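Local coordinates for molybdopterin-guanine dinucleotide biosynthesis protein B (Bacillus subtilis subsp. spizizenii, PDB 4OYH), which binds GTP, probably hydrolyses it weakly, and may act as an adapter in making and using the molybdopterin guanine dinucleotide cofactor, at residues I12-F26 with L107-I121. The protein carries 2 engineered substitutions. Sequence-based numbering, arbitrary orientation.
Sequences IVQVVGFQNSGKTTF and LIEGFKKAPYPKVVI. With SO4 (sulfate ion), chain F; SO4 (sulfate ion), chain G.
The buried amide of Gln-14, on the central strand of a P-loop NTPase sheet, bonds to the carbonyls of Gly-110 and Phe-111 in the loop joining the two strands that flank strand 12-16. That strand lies parallel between 107-109 and 118-121, bonded through Ile-108 N to Val-13 O on one side and Val-119 N to Gln-14 O (2.7 Å) on the other. CG of Gln-14 lies beside the backbone N (chi1 -46°) and the chain is extended beyond it, bringing the amide to the backbone of 110-116. There NE2 gives a bond of 2.9 Å to Phe-111 O, placed above that carbonyl's plane while Ala-114 N comes from the opposite face, and a weak one to Gly-110 O; OE1 weakly accepts Tyr-116 N. Together these bonds favour one flip of the amide. The Tyr-116 ring has Gln-14 OE1 at its edge and Ile-12 CD1 over one face, in a CH-pi contact 4.0 Å from the centroid. Following strand 12-16, the loop into helix 23-35 has the Walker A form, consistent with GTP binding; its amides hold a sulfate (chain F), with Lys-23 N 2.9 Å from its O4. Lys-23 NZ makes a long salt bridge to Glu-109 OE1, 3.5 Å away.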
ATOM      1  N   ILE A  12      12.845  10.003  12.602  1.00 34.19           N
ATOM      2  CA  ILE A  12      13.204   9.547  11.276  1.00 28.73           C
ATOM      3  C   ILE A  12      14.705   9.302  11.232  1.00 30.06           C
ATOM      4  O   ILE A  12      15.499  10.164  11.545  1.00 27.91           O
ATOM      5  CB  ILE A  12      12.822  10.567  10.197  1.00 40.41           C
ATOM      6  CG1 ILE A  12      11.314  10.834  10.255  1.00 36.50           C
ATOM      7  CG2 ILE A  12      13.236  10.082   8.788  1.00 29.00           C
ATOM      8  CD1 ILE A  12      10.764  11.698   9.121  1.00 27.31           C
ATOM      9  N   VAL A  13      15.087   8.103  10.851  1.00 33.54           N
ATOM     10  CA  VAL A  13      16.457   7.868  10.471  1.00 30.88           C
ATOM     11  C   VAL A  13      16.536   7.215   9.118  1.00 22.37           C
ATOM     12  O   VAL A  13      15.719   6.348   8.746  1.00 28.10           O
ATOM     13  CB  VAL A  13      17.172   7.019  11.484  1.00 27.05           C
ATOM     14  CG1 VAL A  13      18.631   6.913  11.127  1.00 31.68           C
ATOM     15  CG2 VAL A  13      17.021   7.655  12.856  1.00 29.41           C
ATOM     16  N   GLN A  14      17.542   7.633   8.365  1.00 24.12           N
ATOM     17  CA  GLN A  14      17.774   7.029   7.078  1.00 23.66           C
ATOM     18  C   GLN A  14      19.058   6.173   7.045  1.00 28.57           C
ATOM     19  O   GLN A  14      20.003   6.350   7.827  1.00 23.97           O
ATOM     20  CB  GLN A  14      17.846   8.087   5.997  1.00 22.62           C
ATOM     21  CG  GLN A  14      16.805   9.133   5.998  1.00 23.64           C
ATOM     22  CD  GLN A  14      17.038  10.180   4.912  1.00 27.88           C
ATOM     23  OE1 GLN A  14      17.061  11.390   5.168  1.00 24.29           O
ATOM     24  NE2 GLN A  14      17.165   9.717   3.685  1.00 24.30           N
ATOM     25  N   VAL A  15      19.059   5.247   6.108  1.00 17.03           N
ATOM     26  CA  VAL A  15      20.241   4.474   5.739  1.00 30.99           C
ATOM     27  C   VAL A  15      20.544   4.649   4.246  1.00 23.31           C
ATOM     28  O   VAL A  15      19.690   4.398   3.393  1.00 23.35           O
ATOM     29  CB  VAL A  15      20.060   2.993   6.032  1.00 29.79           C
ATOM     30  CG1 VAL A  15      21.326   2.247   5.653  1.00 30.32           C
ATOM     31  CG2 VAL A  15      19.743   2.808   7.498  1.00 21.69           C
ATOM     32  N   VAL A  16      21.745   5.137   3.965  1.00 26.17           N
ATOM     33  CA  VAL A  16      22.182   5.406   2.616  1.00 26.74           C
ATOM     34  C   VAL A  16      23.545   4.774   2.386  1.00 30.19           C
ATOM     35  O   VAL A  16      24.334   4.631   3.304  1.00 26.93           O
ATOM     36  CB  VAL A  16      22.252   6.914   2.295  1.00 26.22           C
ATOM     37  CG1 VAL A  16      20.962   7.575   2.613  1.00 30.89           C
ATOM     38  CG2 VAL A  16      23.390   7.574   2.970  1.00 28.08           C
ATOM     39  N   GLY A  17      23.807   4.409   1.141  1.00 26.62           N
ATOM     40  CA  GLY A  17      24.939   3.568   0.780  1.00 31.31           C
ATOM     41  C   GLY A  17      24.697   3.024  -0.630  1.00 33.35           C
ATOM     42  O   GLY A  17      23.551   2.779  -0.993  1.00 34.38           O
ATOM     43  N   PHE A  18      25.760   2.886  -1.427  1.00 33.26           N
ATOM     44  CA  PHE A  18      25.712   2.167  -2.721  1.00 38.04           C
ATOM     45  C   PHE A  18      25.164   0.753  -2.597  1.00 35.28           C
ATOM     46  O   PHE A  18      25.162   0.145  -1.513  1.00 33.12           O
ATOM     47  CB  PHE A  18      27.118   2.119  -3.374  1.00 35.88           C
ATOM     48  CG  PHE A  18      27.612   3.482  -3.805  1.00 50.57           C
ATOM     49  CD1 PHE A  18      26.953   4.180  -4.787  1.00 54.63           C
ATOM     50  CD2 PHE A  18      28.680   4.082  -3.196  1.00 40.28           C
ATOM     51  CE1 PHE A  18      27.370   5.419  -5.168  1.00 52.46           C
ATOM     52  CE2 PHE A  18      29.095   5.317  -3.584  1.00 48.81           C
ATOM     53  CZ  PHE A  18      28.432   5.987  -4.563  1.00 44.36           C
ATOM     54  N   GLN A  19      24.671   0.243  -3.719  1.00 45.20           N
ATOM     55  CA  GLN A  19      24.225  -1.142  -3.810  1.00 40.62           C
ATOM     56  C   GLN A  19      25.275  -2.086  -3.263  1.00 40.63           C
ATOM     57  O   GLN A  19      26.471  -1.892  -3.491  1.00 42.81           O
ATOM     58  CB  GLN A  19      23.901  -1.465  -5.256  1.00 64.14           C
ATOM     59  CG  GLN A  19      23.149  -2.755  -5.472  1.00 75.73           C
ATOM     60  CD  GLN A  19      22.944  -3.012  -6.945  1.00 79.91           C
ATOM     61  OE1 GLN A  19      22.664  -2.080  -7.709  1.00 75.12           O
ATOM     62  NE2 GLN A  19      23.112  -4.267  -7.364  1.00 80.25           N
ATOM     63  N   ASN A  20      24.818  -3.080  -2.505  1.00 47.76           N
ATOM     64  CA  ASN A  20      25.671  -4.125  -1.936  1.00 46.92           C
ATOM     65  C   ASN A  20      26.640  -3.660  -0.834  1.00 49.79           C
ATOM     66  O   ASN A  20      27.652  -4.316  -0.547  1.00 48.40           O
ATOM     67  CB  ASN A  20      26.438  -4.818  -3.062  1.00 55.10           C
ATOM     68  CG  ASN A  20      25.504  -5.373  -4.125  1.00 59.65           C
ATOM     69  OD1 ASN A  20      25.545  -4.959  -5.287  1.00 54.09           O
ATOM     70  ND2 ASN A  20      24.630  -6.292  -3.720  1.00 51.98           N
ATOM     71  N   SER A  21      26.283  -2.565  -0.171  1.00 46.71           N
ATOM     72  CA  SER A  21      26.975  -2.106   1.048  1.00 48.60           C
ATOM     73  C   SER A  21      26.621  -2.885   2.336  1.00 30.45           C
ATOM     74  O   SER A  21      27.301  -2.773   3.328  1.00 39.70           O
ATOM     75  CB  SER A  21      26.664  -0.616   1.269  1.00 42.40           C
ATOM     76  OG  SER A  21      26.959   0.120   0.094  1.00 63.79           O
ATOM     77  N   GLY A  22      25.534  -3.640   2.327  1.00 29.20           N
ATOM     78  CA  GLY A  22      24.992  -4.219   3.537  1.00 35.99           C
ATOM     79  C   GLY A  22      23.793  -3.450   4.074  1.00 34.81           C
ATOM     80  O   GLY A  22      23.456  -3.584   5.252  1.00 34.14           O
ATOM     81  N   LYS A  23      23.128  -2.655   3.233  1.00 37.34           N
ATOM     82  CA  LYS A  23      22.042  -1.807   3.744  1.00 48.80           C
ATOM     83  C   LYS A  23      20.898  -2.648   4.290  1.00 43.21           C
ATOM     84  O   LYS A  23      20.463  -2.404   5.406  1.00 34.64           O
ATOM     85  CB  LYS A  23      21.499  -0.852   2.687  1.00 47.73           C
ATOM     86  CG  LYS A  23      22.414   0.303   2.332  1.00 38.54           C
ATOM     87  CD  LYS A  23      21.783   1.211   1.288  1.00 31.16           C
ATOM     88  CE  LYS A  23      21.646   0.514  -0.066  1.00 36.05           C
ATOM     89  NZ  LYS A  23      20.535   1.079  -0.847  1.00 50.70           N
ATOM     90  N   THR A  24      20.412  -3.646   3.547  1.00 36.70           N
ATOM     91  CA  THR A  24      19.180  -4.319   4.007  1.00 35.59           C
ATOM     92  C   THR A  24      19.442  -5.261   5.191  1.00 32.23           C
ATOM     93  O   THR A  24      18.559  -5.463   6.028  1.00 39.22           O
ATOM     94  CB  THR A  24      18.416  -5.070   2.867  1.00 56.21           C
ATOM     95  OG1 THR A  24      18.360  -6.469   3.134  1.00 55.71           O
ATOM     96  CG2 THR A  24      19.002  -4.816   1.509  1.00 41.83           C
ATOM     97  N   THR A  25      20.663  -5.756   5.342  1.00 33.26           N
ATOM     98  CA  THR A  25      21.020  -6.501   6.553  1.00 40.05           C
ATOM     99  C   THR A  25      21.038  -5.593   7.757  1.00 32.89           C
ATOM    100  O   THR A  25      20.501  -5.919   8.781  1.00 35.74           O
ATOM    101  CB  THR A  25      22.385  -7.194   6.422  1.00 40.44           C
ATOM    102  OG1 THR A  25      22.176  -8.512   5.920  1.00 48.00           O
ATOM    103  CG2 THR A  25      23.075  -7.325   7.749  1.00 46.84           C
ATOM    104  N   PHE A  26      21.697  -4.461   7.642  1.00 27.22           N
ATOM    105  CA  PHE A  26      21.655  -3.487   8.700  1.00 36.24           C
ATOM    106  C   PHE A  26      20.212  -3.133   9.118  1.00 31.35           C
ATOM    107  O   PHE A  26      19.866  -3.223  10.291  1.00 27.63           O
ATOM    108  CB  PHE A  26      22.412  -2.246   8.251  1.00 28.22           C
ATOM    109  CG  PHE A  26      22.620  -1.278   9.314  1.00 32.49           C
ATOM    110  CD1 PHE A  26      23.143  -1.669  10.515  1.00 29.14           C
ATOM    111  CD2 PHE A  26      22.275   0.061   9.123  1.00 46.02           C
ATOM    112  CE1 PHE A  26      23.315  -0.739  11.533  1.00 40.79           C
ATOM    113  CE2 PHE A  26      22.462   0.980  10.109  1.00 26.40           C
ATOM    114  CZ  PHE A  26      22.979   0.595  11.316  1.00 38.34           C
ATOM    115  N   LEU A 107      12.064   4.305   9.542  1.00 32.47           N
ATOM    116  CA  LEU A 107      13.337   3.897   8.962  1.00 34.00           C
ATOM    117  C   LEU A 107      13.232   4.027   7.460  1.00 27.88           C
ATOM    118  O   LEU A 107      12.343   3.438   6.852  1.00 25.50           O
ATOM    119  CB  LEU A 107      13.675   2.440   9.312  1.00 29.00           C
ATOM    120  CG  LEU A 107      15.039   2.026   9.868  1.00 31.79           C
ATOM    121  CD1 LEU A 107      15.317   0.588   9.551  1.00 23.75           C
ATOM    122  CD2 LEU A 107      16.142   2.873   9.393  1.00 29.89           C
ATOM    123  N   ILE A 108      14.122   4.805   6.856  1.00 25.46           N
ATOM    124  CA  ILE A 108      14.118   4.946   5.393  1.00 25.97           C
ATOM    125  C   ILE A 108      15.410   4.364   4.797  1.00 26.48           C
ATOM    126  O   ILE A 108      16.506   4.702   5.258  1.00 26.39           O
ATOM    127  CB  ILE A 108      13.995   6.409   4.973  1.00 31.50           C
ATOM    128  CG1 ILE A 108      12.816   7.072   5.709  1.00 28.09           C
ATOM    129  CG2 ILE A 108      13.913   6.479   3.469  1.00 24.95           C
ATOM    130  CD1 ILE A 108      12.302   8.318   5.086  1.00 36.66           C
ATOM    131  N   GLU A 109      15.289   3.483   3.802  1.00 22.12           N
ATOM    132  CA  GLU A 109      16.431   3.117   2.961  1.00 25.47           C
ATOM    133  C   GLU A 109      16.458   4.061   1.737  1.00 21.17           C
ATOM    134  O   GLU A 109      15.501   4.091   0.973  1.00 25.56           O
ATOM    135  CB  GLU A 109      16.335   1.640   2.548  1.00 47.43           C
ATOM    136  CG  GLU A 109      17.283   1.182   1.427  1.00 67.68           C
ATOM    137  CD  GLU A 109      17.259  -0.347   1.200  1.00 66.97           C
ATOM    138  OE1 GLU A 109      17.725  -0.802   0.138  1.00 70.26           O
ATOM    139  OE2 GLU A 109      16.791  -1.099   2.076  1.00 71.76           O
ATOM    140  N   GLY A 110      17.543   4.830   1.541  1.00 22.30           N
ATOM    141  CA  GLY A 110      17.623   5.758   0.381  1.00 34.30           C
ATOM    142  C   GLY A 110      17.181   7.226   0.598  1.00 34.55           C
ATOM    143  O   GLY A 110      17.257   7.678   1.731  1.00 25.69           O
ATOM    144  N   PHE A 111      16.666   7.917  -0.430  1.00 31.01           N
ATOM    145  CA  PHE A 111      16.489   9.403  -0.496  1.00 28.47           C
ATOM    146  C   PHE A 111      17.632  10.145   0.136  1.00 31.84           C
ATOM    147  O   PHE A 111      17.395  10.973   1.057  1.00 26.01           O
ATOM    148  CB  PHE A 111      15.206   9.930   0.189  1.00 27.81           C
ATOM    149  CG  PHE A 111      13.960   9.249  -0.286  1.00 31.60           C
ATOM    150  CD1 PHE A 111      13.217   9.758  -1.401  1.00 40.11           C
ATOM    151  CD2 PHE A 111      13.592   8.074   0.298  1.00 41.15           C
ATOM    152  CE1 PHE A 111      12.059   9.034  -1.899  1.00 36.66           C
ATOM    153  CE2 PHE A 111      12.427   7.311  -0.094  1.00 28.42           C
ATOM    154  CZ  PHE A 111      11.678   7.794  -1.209  1.00 31.54           C
ATOM    155  N   LYS A 112      18.855   9.882  -0.313  1.00 34.06           N
ATOM    156  CA  LYS A 112      20.056  10.633   0.158  1.00 42.74           C
ATOM    157  C   LYS A 112      19.891  12.153   0.287  1.00 33.09           C
ATOM    158  O   LYS A 112      20.628  12.809   1.009  1.00 30.50           O
ATOM    159  CB  LYS A 112      21.196  10.463  -0.811  1.00 44.69           C
ATOM    160  CG  LYS A 112      21.549   9.022  -1.185  1.00 78.94           C
ATOM    161  CD  LYS A 112      22.565   9.006  -2.283  1.00 70.35           C
ATOM    162  CE  LYS A 112      22.227   9.957  -3.365  1.00 81.67           C
ATOM    163  NZ  LYS A 112      23.334  10.960  -3.356  1.00 81.83           N
ATOM    164  N   LYS A 113      18.973  12.690  -0.504  1.00 33.87           N
ATOM    165  CA  LYS A 113      18.802  14.120  -0.689  1.00 47.29           C
ATOM    166  C   LYS A 113      17.984  14.717   0.427  1.00 44.56           C
ATOM    167  O   LYS A 113      17.954  15.924   0.594  1.00 50.84           O
ATOM    168  CB  LYS A 113      18.101  14.386  -2.024  1.00 72.81           C
ATOM    169  CG  LYS A 113      16.639  13.815  -2.095  1.00 92.85           C
ATOM    170  CD  LYS A 113      16.461  12.566  -3.011  1.00 67.27           C
ATOM    171  CE  LYS A 113      15.010  12.501  -3.563  1.00 85.30           C
ATOM    172  NZ  LYS A 113      14.843  11.821  -4.896  1.00 80.07           N
ATOM    173  N   ALA A 114      17.273  13.862   1.151  1.00 29.61           N
ATOM    174  CA  ALA A 114      16.428  14.309   2.259  1.00 37.14           C
ATOM    175  C   ALA A 114      17.293  14.853   3.384  1.00 28.90           C
ATOM    176  O   ALA A 114      18.447  14.440   3.523  1.00 25.63           O
ATOM    177  CB  ALA A 114      15.507  13.128   2.796  1.00 28.44           C
ATOM    178  N   PRO A 115      16.727  15.761   4.195  1.00 33.37           N
ATOM    179  CA  PRO A 115      17.327  16.406   5.379  1.00 28.81           C
ATOM    180  C   PRO A 115      17.410  15.555   6.657  1.00 30.78           C
ATOM    181  O   PRO A 115      17.960  16.024   7.645  1.00 29.90           O
ATOM    182  CB  PRO A 115      16.393  17.568   5.637  1.00 32.21           C
ATOM    183  CG  PRO A 115      15.048  17.083   5.105  1.00 40.63           C
ATOM    184  CD  PRO A 115      15.401  16.333   3.881  1.00 39.15           C
ATOM    185  N   TYR A 116      16.895  14.337   6.676  1.00 27.83           N
ATOM    186  CA  TYR A 116      16.768  13.652   7.968  1.00 20.96           C
ATOM    187  C   TYR A 116      18.050  13.022   8.374  1.00 23.19           C
ATOM    188  O   TYR A 116      18.946  12.833   7.557  1.00 28.25           O
ATOM    189  CB  TYR A 116      15.629  12.645   7.923  1.00 17.14           C
ATOM    190  CG  TYR A 116      14.387  13.325   7.463  1.00 24.82           C
ATOM    191  CD1 TYR A 116      13.667  14.159   8.336  1.00 34.42           C
ATOM    192  CD2 TYR A 116      13.969  13.230   6.150  1.00 26.44           C
ATOM    193  CE1 TYR A 116      12.539  14.842   7.909  1.00 26.08           C
ATOM    194  CE2 TYR A 116      12.838  13.907   5.703  1.00 22.36           C
ATOM    195  CZ  TYR A 116      12.120  14.716   6.602  1.00 23.61           C
ATOM    196  OH  TYR A 116      10.996  15.378   6.179  1.00 37.61           O
ATOM    197  N   PRO A 117      18.201  12.775   9.673  1.00 25.24           N
ATOM    198  CA  PRO A 117      19.467  12.203  10.115  1.00 19.55           C
ATOM    199  C   PRO A 117      19.705  10.877   9.395  1.00 26.54           C
ATOM    200  O   PRO A 117      18.736  10.202   9.106  1.00 25.27           O
ATOM    201  CB  PRO A 117      19.274  11.986  11.605  1.00 20.12           C
ATOM    202  CG  PRO A 117      18.069  12.806  11.981  1.00 22.55           C
ATOM    203  CD  PRO A 117      17.226  12.897  10.756  1.00 23.91           C
ATOM    204  N   LYS A 118      20.940  10.497   9.122  1.00 20.14           N
ATOM    205  CA  LYS A 118      21.141   9.318   8.332  1.00 30.15           C
ATOM    206  C   LYS A 118      22.410   8.647   8.691  1.00 29.71           C
ATOM    207  O   LYS A 118      23.320   9.260   9.195  1.00 27.68           O
ATOM    208  CB  LYS A 118      21.117   9.660   6.861  1.00 33.44           C
ATOM    209  CG  LYS A 118      21.838  10.898   6.466  1.00 29.44           C
ATOM    210  CD  LYS A 118      21.526  11.237   5.028  1.00 28.17           C
ATOM    211  CE  LYS A 118      20.118  11.744   4.821  1.00 27.95           C
ATOM    212  NZ  LYS A 118      19.971  13.207   5.057  1.00 38.24           N
ATOM    213  N   VAL A 119      22.415   7.344   8.495  1.00 20.08           N
ATOM    214  CA  VAL A 119      23.600   6.549   8.719  1.00 21.23           C
ATOM    215  C   VAL A 119      24.126   6.202   7.310  1.00 20.55           C
ATOM    216  O   VAL A 119      23.340   5.855   6.415  1.00 19.99           O
ATOM    217  CB  VAL A 119      23.251   5.332   9.592  1.00 19.11           C
ATOM    218  CG1 VAL A 119      24.250   4.222   9.420  1.00 33.08           C
ATOM    219  CG2 VAL A 119      23.157   5.779  11.055  1.00 29.86           C
ATOM    220  N   VAL A 120      25.422   6.388   7.097  1.00 19.30           N
ATOM    221  CA  VAL A 120      26.043   6.178   5.784  1.00 26.86           C
ATOM    222  C   VAL A 120      26.896   4.927   5.881  1.00 26.40           C
ATOM    223  O   VAL A 120      27.728   4.837   6.770  1.00 27.29           O
ATOM    224  CB  VAL A 120      26.920   7.384   5.332  1.00 37.15           C
ATOM    225  CG1 VAL A 120      27.632   7.099   4.006  1.00 35.86           C
ATOM    226  CG2 VAL A 120      26.085   8.621   5.192  1.00 55.03           C
ATOM    227  N   ILE A 121      26.626   3.962   5.007  1.00 29.17           N
ATOM    228  CA  ILE A 121      27.442   2.755   4.812  1.00 30.60           C
ATOM    229  C   ILE A 121      28.427   2.963   3.655  1.00 28.64           C
ATOM    230  O   ILE A 121      28.018   3.280   2.541  1.00 36.77           O
ATOM    231  CB  ILE A 121      26.644   1.527   4.444  1.00 37.30           C
ATOM    232  CG1 ILE A 121      25.267   1.509   5.095  1.00 46.42           C
ATOM    233  CG2 ILE A 121      27.460   0.267   4.751  1.00 41.09           C
ATOM    234  CD1 ILE A 121      25.278   1.445   6.551  1.00 63.31           C
TER
HETATM  235  S   SO4 F 201      22.608  -3.511  -0.177  1.00 48.23           S
HETATM  236  O1  SO4 F 201      22.478  -3.482  -1.638  1.00 51.20           O
HETATM  237  O2  SO4 F 201      21.264  -3.597   0.358  1.00 42.50           O
HETATM  238  O3  SO4 F 201      23.510  -4.566   0.274  1.00 46.55           O
HETATM  239  O4  SO4 F 201      23.212  -2.273   0.316  1.00 61.61           O
HETATM  240  S   SO4 G 202      18.552   7.761  -3.588  1.00 78.77           S
HETATM  241  O1  SO4 G 202      17.530   8.305  -4.471  1.00 86.39           O
HETATM  242  O2  SO4 G 202      18.112   6.524  -2.965  1.00 64.63           O
HETATM  243  O3  SO4 G 202      19.769   7.489  -4.345  1.00109.59           O
HETATM  244  O4  SO4 G 202      18.806   8.780  -2.590  1.00 86.34           O